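Local coordinates for protein phytoene synthase (Enterococcus hirae, PDB 5IYS) that probably condenses isoprenoid diphosphates head to head in a magnesium-dependent reaction, as squalene and phytoene synthases do, and binds a farnesyl thiodiphosphate inhibitor, at residues A[73-78]-A[105-110]; A[111-116]-A[133-138]. All blocks are in the same frame, centred on the assembly; numbering follows the deposited sequence.

Interaction 1: A[73-78]-A[105-110]. With FPS (S-[(2E,6E)-3,7,11-trimethyldodeca-2,6,10-trienyl] trihydrogen thiodiphosphate), chain H.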
ATOM      1  N   ARG A  73      20.793  -0.122   6.889  1.00 28.88           N
ATOM      2  CA  ARG A  73      21.777  -0.729   7.769  1.00 28.39           C
ATOM      3  C   ARG A  73      21.110  -1.383   8.970  1.00 25.57           C
ATOM      4  O   ARG A  73      21.577  -2.412   9.451  1.00 26.49           O
ATOM      5  CB  ARG A  73      22.770   0.318   8.279  1.00 32.91           C
ATOM      6  CG  ARG A  73      23.668  -0.218   9.393  1.00 40.64           C
ATOM      7  CD  ARG A  73      24.721   0.798   9.829  1.00 58.08           C
ATOM      8  NE  ARG A  73      24.219   1.766  10.808  1.00 63.71           N
ATOM      9  CZ  ARG A  73      24.185   3.086  10.615  1.00 67.39           C
ATOM     10  NH1 ARG A  73      24.586   3.609   9.463  1.00 66.65           N
ATOM     11  NH2 ARG A  73      23.753   3.890  11.578  1.00 63.44           N
ATOM     12  N   GLN A  74      20.068  -0.738   9.487  1.00 22.48           N
ATOM     13  CA  GLN A  74      19.279  -1.309  10.573  1.00 24.43           C
ATOM     14  C   GLN A  74      18.594  -2.618  10.169  1.00 20.46           C
ATOM     15  O   GLN A  74      18.587  -3.589  10.924  1.00 19.62           O
ATOM     16  CB  GLN A  74      18.241  -0.294  11.018  1.00 23.17           C
ATOM     17  CG  GLN A  74      18.893   0.860  11.728  1.00 26.83           C
ATOM     18  CD  GLN A  74      17.905   1.939  12.059  1.00 26.82           C
ATOM     19  OE1 GLN A  74      16.889   2.093  11.392  1.00 27.90           O
ATOM     20  NE2 GLN A  74      18.242   2.761  13.051  1.00 35.36           N
ATOM     21  N   LEU A  75      18.121  -2.660   8.934  1.00 20.30           N
ATOM     22  CA  LEU A  75      17.429  -3.850   8.443  1.00 19.48           C
ATOM     23  C   LEU A  75      18.448  -4.986   8.266  1.00 20.15           C
ATOM     24  O   LEU A  75      18.160  -6.146   8.581  1.00 20.50           O
ATOM     25  CB  LEU A  75      16.768  -3.522   7.093  1.00 22.03           C
ATOM     26  CG  LEU A  75      16.107  -4.714   6.380  1.00 15.20           C
ATOM     27  CD1 LEU A  75      15.120  -5.426   7.266  1.00 19.57           C
ATOM     28  CD2 LEU A  75      15.458  -4.153   5.065  1.00 16.89           C
ATOM     29  N   LEU A  76      19.639  -4.669   7.753  1.00 23.19           N
ATOM     30  CA  LEU A  76      20.673  -5.688   7.628  1.00 22.99           C
ATOM     31  C   LEU A  76      21.010  -6.251   9.002  1.00 20.94           C
ATOM     32  O   LEU A  76      21.168  -7.463   9.156  1.00 24.30           O
ATOM     33  CB  LEU A  76      21.951  -5.175   6.945  1.00 26.22           C
ATOM     34  CG  LEU A  76      21.858  -4.916   5.430  1.00 31.27           C
ATOM     35  CD1 LEU A  76      22.964  -3.964   4.962  1.00 31.61           C
ATOM     36  CD2 LEU A  76      21.881  -6.213   4.599  1.00 33.13           C
ATOM     37  N   ASP A  77      21.097  -5.391   9.997  1.00 22.00           N
ATOM     38  CA  ASP A  77      21.390  -5.864  11.354  1.00 24.98           C
ATOM     39  C   ASP A  77      20.271  -6.785  11.830  1.00 24.24           C
ATOM     40  O   ASP A  77      20.516  -7.830  12.446  1.00 24.53           O
ATOM     41  CB  ASP A  77      21.561  -4.681  12.322  1.00 26.66           C
ATOM     42  CG  ASP A  77      22.940  -3.997  12.216  1.00 37.52           C
ATOM     43  OD1 ASP A  77      23.894  -4.575  11.650  1.00 36.75           O
ATOM     44  OD2 ASP A  77      23.082  -2.868  12.739  1.00 36.91           O
ATOM     45  N   PHE A  78      19.036  -6.322  11.647  1.00 20.28           N
ATOM     46  CA  PHE A  78      17.861  -7.029  12.093  1.00 15.90           C
ATOM     47  C   PHE A  78      17.875  -8.414  11.445  1.00 18.09           C
ATOM     48  O   PHE A  78      17.633  -9.417  12.110  1.00 21.39           O
ATOM     49  CB  PHE A  78      16.608  -6.290  11.589  1.00 17.64           C
ATOM     50  CG  PHE A  78      15.319  -6.856  12.123  1.00 17.98           C
ATOM     51  CD1 PHE A  78      14.878  -6.526  13.396  1.00 20.96           C
ATOM     52  CD2 PHE A  78      14.546  -7.701  11.341  1.00 21.70           C
ATOM     53  CE1 PHE A  78      13.648  -6.975  13.868  1.00 23.10           C
ATOM     54  CE2 PHE A  78      13.347  -8.217  11.823  1.00 22.58           C
ATOM     55  CZ  PHE A  78      12.902  -7.881  13.086  1.00 19.08           C
ATOM     56  N   PRO A 105      10.869  -9.118   1.843  1.00 17.31           N
ATOM     57  CA  PRO A 105      10.059  -8.059   1.244  1.00 17.58           C
ATOM     58  C   PRO A 105      10.368  -6.706   1.874  1.00 15.29           C
ATOM     59  O   PRO A 105      10.154  -5.664   1.240  1.00 16.76           O
ATOM     60  CB  PRO A 105       8.604  -8.482   1.493  1.00 17.54           C
ATOM     61  CG  PRO A 105       8.657  -9.620   2.499  1.00 20.68           C
ATOM     62  CD  PRO A 105      10.081 -10.167   2.511  1.00 18.96           C
ATOM     63  N   PHE A 106      10.941  -6.711   3.069  1.00 13.21           N
ATOM     64  CA  PHE A 106      11.327  -5.441   3.711  1.00 14.15           C
ATOM     65  C   PHE A 106      12.495  -4.831   2.932  1.00 16.88           C
ATOM     66  O   PHE A 106      12.546  -3.617   2.717  1.00 18.45           O
ATOM     67  CB  PHE A 106      11.724  -5.661   5.189  1.00 14.28           C
ATOM     68  CG  PHE A 106      10.555  -6.003   6.079  1.00 15.38           C
ATOM     69  CD1 PHE A 106      10.056  -7.297   6.130  1.00 14.44           C
ATOM     70  CD2 PHE A 106       9.915  -5.009   6.803  1.00 18.32           C
ATOM     71  CE1 PHE A 106       8.922  -7.596   6.903  1.00 16.85           C
ATOM     72  CE2 PHE A 106       8.842  -5.310   7.615  1.00 20.25           C
ATOM     73  CZ  PHE A 106       8.319  -6.604   7.631  1.00 20.49           C
ATOM     74  N   PHE A 107      13.402  -5.692   2.467  1.00 16.59           N
ATOM     75  CA  PHE A 107      14.540  -5.260   1.664  1.00 17.35           C
ATOM     76  C   PHE A 107      14.014  -4.740   0.316  1.00 18.12           C
ATOM     77  O   PHE A 107      14.441  -3.702  -0.172  1.00 17.95           O
ATOM     78  CB  PHE A 107      15.458  -6.477   1.438  1.00 18.29           C
ATOM     79  CG  PHE A 107      16.441  -6.731   2.542  1.00 22.73           C
ATOM     80  CD1 PHE A 107      17.505  -5.854   2.762  1.00 30.40           C
ATOM     81  CD2 PHE A 107      16.346  -7.873   3.321  1.00 23.54           C
ATOM     82  CE1 PHE A 107      18.438  -6.104   3.774  1.00 25.78           C
ATOM     83  CE2 PHE A 107      17.316  -8.179   4.270  1.00 23.58           C
ATOM     84  CZ  PHE A 107      18.336  -7.272   4.529  1.00 27.69           C
ATOM     85  N   ASP A 108      13.065  -5.463  -0.276  1.00 16.01           N
ATOM     86  CA  ASP A 108      12.422  -5.031  -1.518  1.00 16.00           C
ATOM     87  C   ASP A 108      11.806  -3.624  -1.426  1.00 17.45           C
ATOM     88  O   ASP A 108      11.883  -2.859  -2.377  1.00 18.09           O
ATOM     89  CB  ASP A 108      11.378  -6.064  -2.000  1.00 12.34           C
ATOM     90  CG  ASP A 108      12.005  -7.370  -2.481  1.00 18.30           C
ATOM     91  OD1 ASP A 108      13.229  -7.355  -2.764  1.00 21.71           O
ATOM     92  OD2 ASP A 108      11.285  -8.405  -2.634  1.00 20.80           O
ATOM     93  N   MET A 109      11.056  -3.340  -0.364  1.00 17.20           N
ATOM     94  CA  MET A 109      10.552  -1.993  -0.115  1.00 18.42           C
ATOM     95  C   MET A 109      11.662  -0.925  -0.151  1.00 17.90           C
ATOM     96  O   MET A 109      11.499   0.112  -0.793  1.00 17.34           O
ATOM     97  CB  MET A 109       9.796  -1.962   1.230  1.00 16.77           C
ATOM     98  CG  MET A 109       9.337  -0.574   1.744  1.00 16.39           C
ATOM     99  SD  MET A 109       8.258   0.264   0.572  1.00 21.68           S
ATOM    100  CE  MET A 109       6.636  -0.442   0.920  1.00 16.87           C
ATOM    101  N   LEU A 110      12.776  -1.154   0.538  1.00 16.44           N
ATOM    102  CA  LEU A 110      13.820  -0.119   0.567  1.00 18.82           C
ATOM    103  C   LEU A 110      14.381   0.050  -0.855  1.00 20.67           C
ATOM    104  O   LEU A 110      14.769   1.135  -1.245  1.00 20.32           O
ATOM    105  CB  LEU A 110      14.939  -0.511   1.525  1.00 18.90           C
ATOM    106  CG  LEU A 110      14.401  -0.698   2.954  1.00 17.44           C
ATOM    107  CD1 LEU A 110      15.558  -0.782   3.942  1.00 20.18           C
ATOM    108  CD2 LEU A 110      13.486   0.466   3.307  1.00 19.73           C
TER
HETATM  109  C1  FPS H 507       2.100   5.178  -0.440  1.00 43.94           C
HETATM  110  S1  FPS H 507       2.143   5.381  -2.194  1.00 52.16           S
HETATM  111  C2  FPS H 507       3.413   4.600   0.028  1.00 39.65           C
HETATM  112  C3  FPS H 507       3.826   3.340  -0.201  1.00 38.60           C
HETATM  113  C4  FPS H 507       3.065   2.359  -1.053  1.00 33.82           C
HETATM  114  C5  FPS H 507       5.150   2.918   0.392  1.00 33.54           C
HETATM  115  C6  FPS H 507       5.046   2.688   1.899  1.00 22.93           C
HETATM  116  C7  FPS H 507       3.833   1.837   2.234  1.00 22.36           C
HETATM  117  C8  FPS H 507       2.992   2.180   3.221  1.00 26.60           C
HETATM  118  C10 FPS H 507       1.784   1.297   3.432  1.00 23.92           C
HETATM  119  C9  FPS H 507       3.192   3.442   4.017  1.00 25.91           C
HETATM  120  C11 FPS H 507       2.017   0.200   4.446  1.00 23.61           C
HETATM  121  C12 FPS H 507       0.603  -0.248   4.793  1.00 17.85           C
HETATM  122  C13 FPS H 507       0.315  -1.256   5.638  1.00 19.83           C
HETATM  123  C14 FPS H 507       1.361  -2.058   6.351  1.00 19.47           C
HETATM  124  C15 FPS H 507      -1.124  -1.597   5.863  1.00 17.53           C
HETATM  125  PA  FPS H 507       2.780   7.318  -2.285  1.00 46.32           P
HETATM  126  O1A FPS H 507       4.115   7.427  -1.647  1.00 45.10           O
HETATM  127  O2A FPS H 507       2.897   7.743  -3.834  1.00 40.73           O
HETATM  128  O3A FPS H 507       1.575   8.246  -1.726  1.00 47.53           O
HETATM  129  PB  FPS H 507       1.519   9.084  -0.372  1.00 53.74           P
HETATM  130  O1B FPS H 507       1.424  10.521  -0.810  1.00 55.27           O
HETATM  131  O2B FPS H 507       2.738   8.911   0.508  1.00 53.73           O
HETATM  132  O3B FPS H 507       0.289   8.613   0.374  1.00 49.12           O
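L75 and L76 on one helix pack against F107 on another, in the all-helical fold of the squalene/phytoene synthase family. Segments 73-78 and 105-110, of helices 65-80 and 104-116, run nearly antiparallel, at 169°, with their axes 10.8 Å apart. The contact is apolar.

L75 carries most of it. Its CB points toward helix 104-116. CG stands anti to the backbone N (chi1 174°), which sends both methyl groups across the gap. L75 CG itself lies 3.8 Å from F107 CE1. Of the branches, L75 CD1 reaches F106 CB at 4.0 Å. CD2 makes the closer contacts. L75 CD2 sits over one face of the F107 ring, 3.8 Å from the centroid and 22° off the normal, a CH-pi contact shifted toward the rim. L75 CD2 also meets L110 CD1 at 3.6 Å, so it is held between a ring face and a second leucine.

L76 meets the ring differently. Its CG lies at the ring edge, in plane. L76 CD2 comes up obliquely, 3.5 Å from F107 CE1. This residue is exposed, whereas L75, F106 and L110 are buried.

Behind the contact, F106 sets its ring edge-to-face with F51, and L110 touches F51 and A55 of helix 39-60. M109 serves the prenyl pocket instead. Its chain bends at chi2 and chi3, and M109 CE lies 3.6 Å from C6 of the farnesyl thiodiphosphate.

Interaction 2: A[111-116]-A[133-138]. With FPS (S-[(2E,6E)-3,7,11-trimethyldodeca-2,6,10-trienyl] trihydrogen thiodiphosphate), chain H; SO4 (sulfate ion), chain B.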
ATOM      1  N   THR A 111      14.454  -1.038  -1.618  1.00 20.33           N
ATOM      2  CA  THR A 111      15.033  -0.983  -2.967  1.00 19.38           C
ATOM      3  C   THR A 111      14.110  -0.189  -3.876  1.00 21.41           C
ATOM      4  O   THR A 111      14.563   0.609  -4.711  1.00 20.66           O
ATOM      5  CB  THR A 111      15.125  -2.413  -3.552  1.00 19.07           C
ATOM      6  OG1 THR A 111      16.072  -3.162  -2.790  1.00 22.18           O
ATOM      7  CG2 THR A 111      15.530  -2.385  -5.022  1.00 22.63           C
ATOM      8  N   GLY A 112      12.801  -0.361  -3.679  1.00 20.30           N
ATOM      9  CA  GLY A 112      11.839   0.406  -4.442  1.00 19.98           C
ATOM     10  C   GLY A 112      11.885   1.876  -4.062  1.00 22.07           C
ATOM     11  O   GLY A 112      11.856   2.760  -4.930  1.00 21.56           O
ATOM     12  N   GLN A 113      11.920   2.155  -2.769  1.00 22.22           N
ATOM     13  CA  GLN A 113      12.036   3.553  -2.346  1.00 22.69           C
ATOM     14  C   GLN A 113      13.267   4.224  -2.946  1.00 24.37           C
ATOM     15  O   GLN A 113      13.229   5.411  -3.266  1.00 25.28           O
ATOM     16  CB  GLN A 113      12.062   3.691  -0.830  1.00 23.57           C
ATOM     17  CG  GLN A 113      10.771   3.275  -0.163  1.00 25.06           C
ATOM     18  CD  GLN A 113       9.619   4.170  -0.566  1.00 27.47           C
ATOM     19  OE1 GLN A 113       9.807   5.349  -0.820  1.00 29.96           O
ATOM     20  NE2 GLN A 113       8.461   3.580  -0.776  1.00 24.51           N
ATOM     21  N   ARG A 114      14.392   3.520  -2.933  1.00 23.52           N
ATOM     22  CA  ARG A 114      15.664   4.067  -3.415  1.00 27.65           C
ATOM     23  C   ARG A 114      15.563   4.419  -4.910  1.00 27.98           C
ATOM     24  O   ARG A 114      16.028   5.469  -5.361  1.00 28.61           O
ATOM     25  CB  ARG A 114      16.783   3.040  -3.159  1.00 26.58           C
ATOM     26  CG  ARG A 114      18.219   3.514  -3.444  1.00 34.03           C
ATOM     27  CD  ARG A 114      19.249   2.492  -2.943  1.00 32.15           C
ATOM     28  NE  ARG A 114      20.570   2.661  -3.550  1.00 36.06           N
ATOM     29  CZ  ARG A 114      21.643   1.945  -3.220  1.00 37.33           C
ATOM     30  NH1 ARG A 114      21.560   1.030  -2.263  1.00 42.47           N
ATOM     31  NH2 ARG A 114      22.788   2.112  -3.875  1.00 38.55           N
ATOM     32  N   LYS A 115      14.832   3.604  -5.655  1.00 27.39           N
ATOM     33  CA  LYS A 115      14.555   3.916  -7.052  1.00 31.42           C
ATOM     34  C   LYS A 115      13.716   5.176  -7.272  1.00 32.98           C
ATOM     35  O   LYS A 115      13.951   5.943  -8.215  1.00 34.39           O
ATOM     36  CB  LYS A 115      13.895   2.736  -7.758  1.00 29.02           C
ATOM     37  CG  LYS A 115      14.174   2.743  -9.249  1.00 33.03           C
ATOM     38  CD  LYS A 115      12.924   2.571 -10.069  1.00 36.85           C
ATOM     39  CE  LYS A 115      13.301   2.420 -11.542  1.00 38.13           C
ATOM     40  NZ  LYS A 115      13.931   3.648 -12.102  1.00 41.59           N
ATOM     41  N   ASP A 116      12.721   5.387  -6.416  1.00 35.55           N
ATOM     42  CA  ASP A 116      11.980   6.643  -6.439  1.00 37.23           C
ATOM     43  C   ASP A 116      12.841   7.860  -6.167  1.00 39.63           C
ATOM     44  O   ASP A 116      12.516   8.948  -6.625  1.00 41.45           O
ATOM     45  CB  ASP A 116      10.843   6.626  -5.431  1.00 37.99           C
ATOM     46  CG  ASP A 116       9.614   5.983  -5.981  1.00 38.67           C
ATOM     47  OD1 ASP A 116       9.370   6.114  -7.204  1.00 43.51           O
ATOM     48  OD2 ASP A 116       8.861   5.407  -5.173  1.00 46.61           O
ATOM     49  N   TYR A 133       5.404  -3.845  -7.528  1.00 17.48           N
ATOM     50  CA  TYR A 133       5.763  -4.933  -6.600  1.00 19.71           C
ATOM     51  C   TYR A 133       6.659  -4.346  -5.515  1.00 20.43           C
ATOM     52  O   TYR A 133       6.468  -4.572  -4.311  1.00 20.22           O
ATOM     53  CB  TYR A 133       6.477  -6.125  -7.270  1.00 17.67           C
ATOM     54  CG  TYR A 133       7.123  -6.986  -6.205  1.00 21.01           C
ATOM     55  CD1 TYR A 133       6.326  -7.613  -5.248  1.00 20.67           C
ATOM     56  CD2 TYR A 133       8.487  -6.886  -5.935  1.00 18.90           C
ATOM     57  CE1 TYR A 133       6.884  -8.214  -4.104  1.00 15.48           C
ATOM     58  CE2 TYR A 133       9.058  -7.535  -4.827  1.00 19.48           C
ATOM     59  CZ  TYR A 133       8.235  -8.173  -3.911  1.00 18.84           C
ATOM     60  OH  TYR A 133       8.725  -8.743  -2.750  1.00 23.80           O
ATOM     61  N   TYR A 134       7.737  -3.703  -5.937  1.00 20.55           N
ATOM     62  CA  TYR A 134       8.740  -3.299  -4.955  1.00 19.11           C
ATOM     63  C   TYR A 134       8.164  -2.386  -3.876  1.00 21.72           C
ATOM     64  O   TYR A 134       8.531  -2.511  -2.701  1.00 23.87           O
ATOM     65  CB  TYR A 134       9.954  -2.657  -5.613  1.00 18.17           C
ATOM     66  CG  TYR A 134      10.878  -3.726  -6.162  1.00 19.04           C
ATOM     67  CD1 TYR A 134      11.812  -4.358  -5.342  1.00 21.26           C
ATOM     68  CD2 TYR A 134      10.724  -4.193  -7.457  1.00 20.29           C
ATOM     69  CE1 TYR A 134      12.617  -5.403  -5.830  1.00 23.34           C
ATOM     70  CE2 TYR A 134      11.528  -5.224  -7.955  1.00 21.04           C
ATOM     71  CZ  TYR A 134      12.487  -5.806  -7.142  1.00 24.58           C
ATOM     72  OH  TYR A 134      13.279  -6.826  -7.641  1.00 26.12           O
ATOM     73  N   VAL A 135       7.268  -1.479  -4.245  1.00 20.27           N
ATOM     74  CA  VAL A 135       6.774  -0.556  -3.220  1.00 18.71           C
ATOM     75  C   VAL A 135       5.407  -0.910  -2.655  1.00 20.35           C
ATOM     76  O   VAL A 135       4.897  -0.189  -1.803  1.00 21.38           O
ATOM     77  CB  VAL A 135       6.725   0.898  -3.702  1.00 20.19           C
ATOM     78  CG1 VAL A 135       8.102   1.386  -4.128  1.00 23.41           C
ATOM     79  CG2 VAL A 135       5.660   1.070  -4.809  1.00 21.40           C
ATOM     80  N   ALA A 136       4.725  -1.907  -3.205  1.00 15.22           N
ATOM     81  CA  ALA A 136       3.361  -2.123  -2.751  1.00 16.18           C
ATOM     82  C   ALA A 136       3.033  -3.592  -2.623  1.00 16.80           C
ATOM     83  O   ALA A 136       2.537  -4.044  -1.586  1.00 16.64           O
ATOM     84  CB  ALA A 136       2.349  -1.356  -3.645  1.00 16.33           C
ATOM     85  N   GLY A 137       3.375  -4.369  -3.649  1.00 17.23           N
ATOM     86  CA  GLY A 137       3.235  -5.827  -3.540  1.00 16.37           C
ATOM     87  C   GLY A 137       4.093  -6.402  -2.420  1.00 17.32           C
ATOM     88  O   GLY A 137       3.677  -7.333  -1.711  1.00 14.41           O
ATOM     89  N   SER A 138       5.232  -5.761  -2.155  1.00 16.25           N
ATOM     90  CA  SER A 138       6.080  -6.197  -1.051  1.00 17.15           C
ATOM     91  C   SER A 138       5.373  -6.086   0.298  1.00 17.32           C
ATOM     92  O   SER A 138       5.605  -6.904   1.210  1.00 16.50           O
ATOM     93  CB  SER A 138       7.404  -5.413  -1.026  1.00 16.14           C
ATOM     94  OG  SER A 138       7.129  -4.012  -0.942  1.00 19.83           O
TER
HETATM   95  C1  FPS H 507       2.100   5.178  -0.440  1.00 43.94           C
HETATM   96  S1  FPS H 507       2.143   5.381  -2.194  1.00 52.16           S
HETATM   97  C2  FPS H 507       3.413   4.600   0.028  1.00 39.65           C
HETATM   98  C3  FPS H 507       3.826   3.340  -0.201  1.00 38.60           C
HETATM   99  C4  FPS H 507       3.065   2.359  -1.053  1.00 33.82           C
HETATM  100  C5  FPS H 507       5.150   2.918   0.392  1.00 33.54           C
HETATM  101  C6  FPS H 507       5.046   2.688   1.899  1.00 22.93           C
HETATM  102  C7  FPS H 507       3.833   1.837   2.234  1.00 22.36           C
HETATM  103  C8  FPS H 507       2.992   2.180   3.221  1.00 26.60           C
HETATM  104  C10 FPS H 507       1.784   1.297   3.432  1.00 23.92           C
HETATM  105  C9  FPS H 507       3.192   3.442   4.017  1.00 25.91           C
HETATM  106  C11 FPS H 507       2.017   0.200   4.446  1.00 23.61           C
HETATM  107  C12 FPS H 507       0.603  -0.248   4.793  1.00 17.85           C
HETATM  108  C13 FPS H 507       0.315  -1.256   5.638  1.00 19.83           C
HETATM  109  C14 FPS H 507       1.361  -2.058   6.351  1.00 19.47           C
HETATM  110  C15 FPS H 507      -1.124  -1.597   5.863  1.00 17.53           C
HETATM  111  PA  FPS H 507       2.780   7.318  -2.285  1.00 46.32           P
HETATM  112  O1A FPS H 507       4.115   7.427  -1.647  1.00 45.10           O
HETATM  113  O2A FPS H 507       2.897   7.743  -3.834  1.00 40.73           O
HETATM  114  O3A FPS H 507       1.575   8.246  -1.726  1.00 47.53           O
HETATM  115  PB  FPS H 507       1.519   9.084  -0.372  1.00 53.74           P
HETATM  116  O1B FPS H 507       1.424  10.521  -0.810  1.00 55.27           O
HETATM  117  O2B FPS H 507       2.738   8.911   0.508  1.00 53.73           O
HETATM  118  O3B FPS H 507       0.289   8.613   0.374  1.00 49.12           O
HETATM  119  S   SO4 B 501      21.414   4.015  -6.955  1.00 54.93           S
HETATM  120  O1  SO4 B 501      21.571   2.945  -7.930  1.00 47.97           O
HETATM  121  O2  SO4 B 501      21.155   5.274  -7.646  1.00 52.82           O
HETATM  122  O3  SO4 B 501      22.634   4.146  -6.152  1.00 53.87           O
HETATM  123  O4  SO4 B 501      20.278   3.689  -6.084  1.00 52.86           O
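This is a close helix-helix contact beside the active-site pocket, centred on a glycine, in the all-helical squalene/phytoene synthase fold. Segments 111-116 and 133-138, of helices 104-116 and 125-143, cross at -139°, with their axes 8.3 Å apart. At G112 and Y134 the two CA atoms are only 4.9 Å from each other. The absence of a side chain on G112 permits this approach.

Two side chains of helix 125-143 lie against the glycine. Y134 places its CB 3.8 Å from G112 CA. Its ring runs on beside T111, whose CG2 comes up obliquely. V135 puts its CG1 3.8 Å from G112 C. That methyl is anti to the carbonyl carbon (chi1 -59°), and it also faces the ends of Q113 and D116. D116 OD2 has its hydrogen-bond partner elsewhere, in Y131 OH.

Q113 bends at chi2, and its side chain passes V135 at about a right angle. Q113 NE2 lies 4.0 Å from V135 CG1. Q113 NE2 is also 3.6 Å from C5 of the farnesyl thiodiphosphate. It makes a weak hydrogen bond to D56, a magnesium ligand. Q113 thus joins the helix contact to the metal site.

R114 takes no part in the helix contact. Its extended side chain gives NE and NH2 to a sulfate, probably from the crystallisation liquor.

Helix 125-143 widens into a pi-type turn at 133-137, where S138 N bonds to Y133 O. S138 OG also donates to Y134 O, from well above the carbonyl plane. Next along, the V135 carbonyl meets the ligand, with V135 O 3.2 Å from C4 of the farnesyl chain.

Interactions 1 and 2 follow one another along the chain, and their centres are 12 Å apart. They share helix 104-116. Its first part packs on helix 65-80 in interaction 1, and its last part on helix 125-143 in interaction 2. The two contacts also touch directly. D108 OD2 and Y133 OH are 2.6 Å apart, probably a hydrogen bond, and M109 CE packs on V135 O. Both contacts reach the same farnesyl thiodiphosphate. Helix 104-116 therefore links helix 65-80 to the pocket wall. Interaction 2 lies closer to the chain centre and to the magnesium ions than interaction 1.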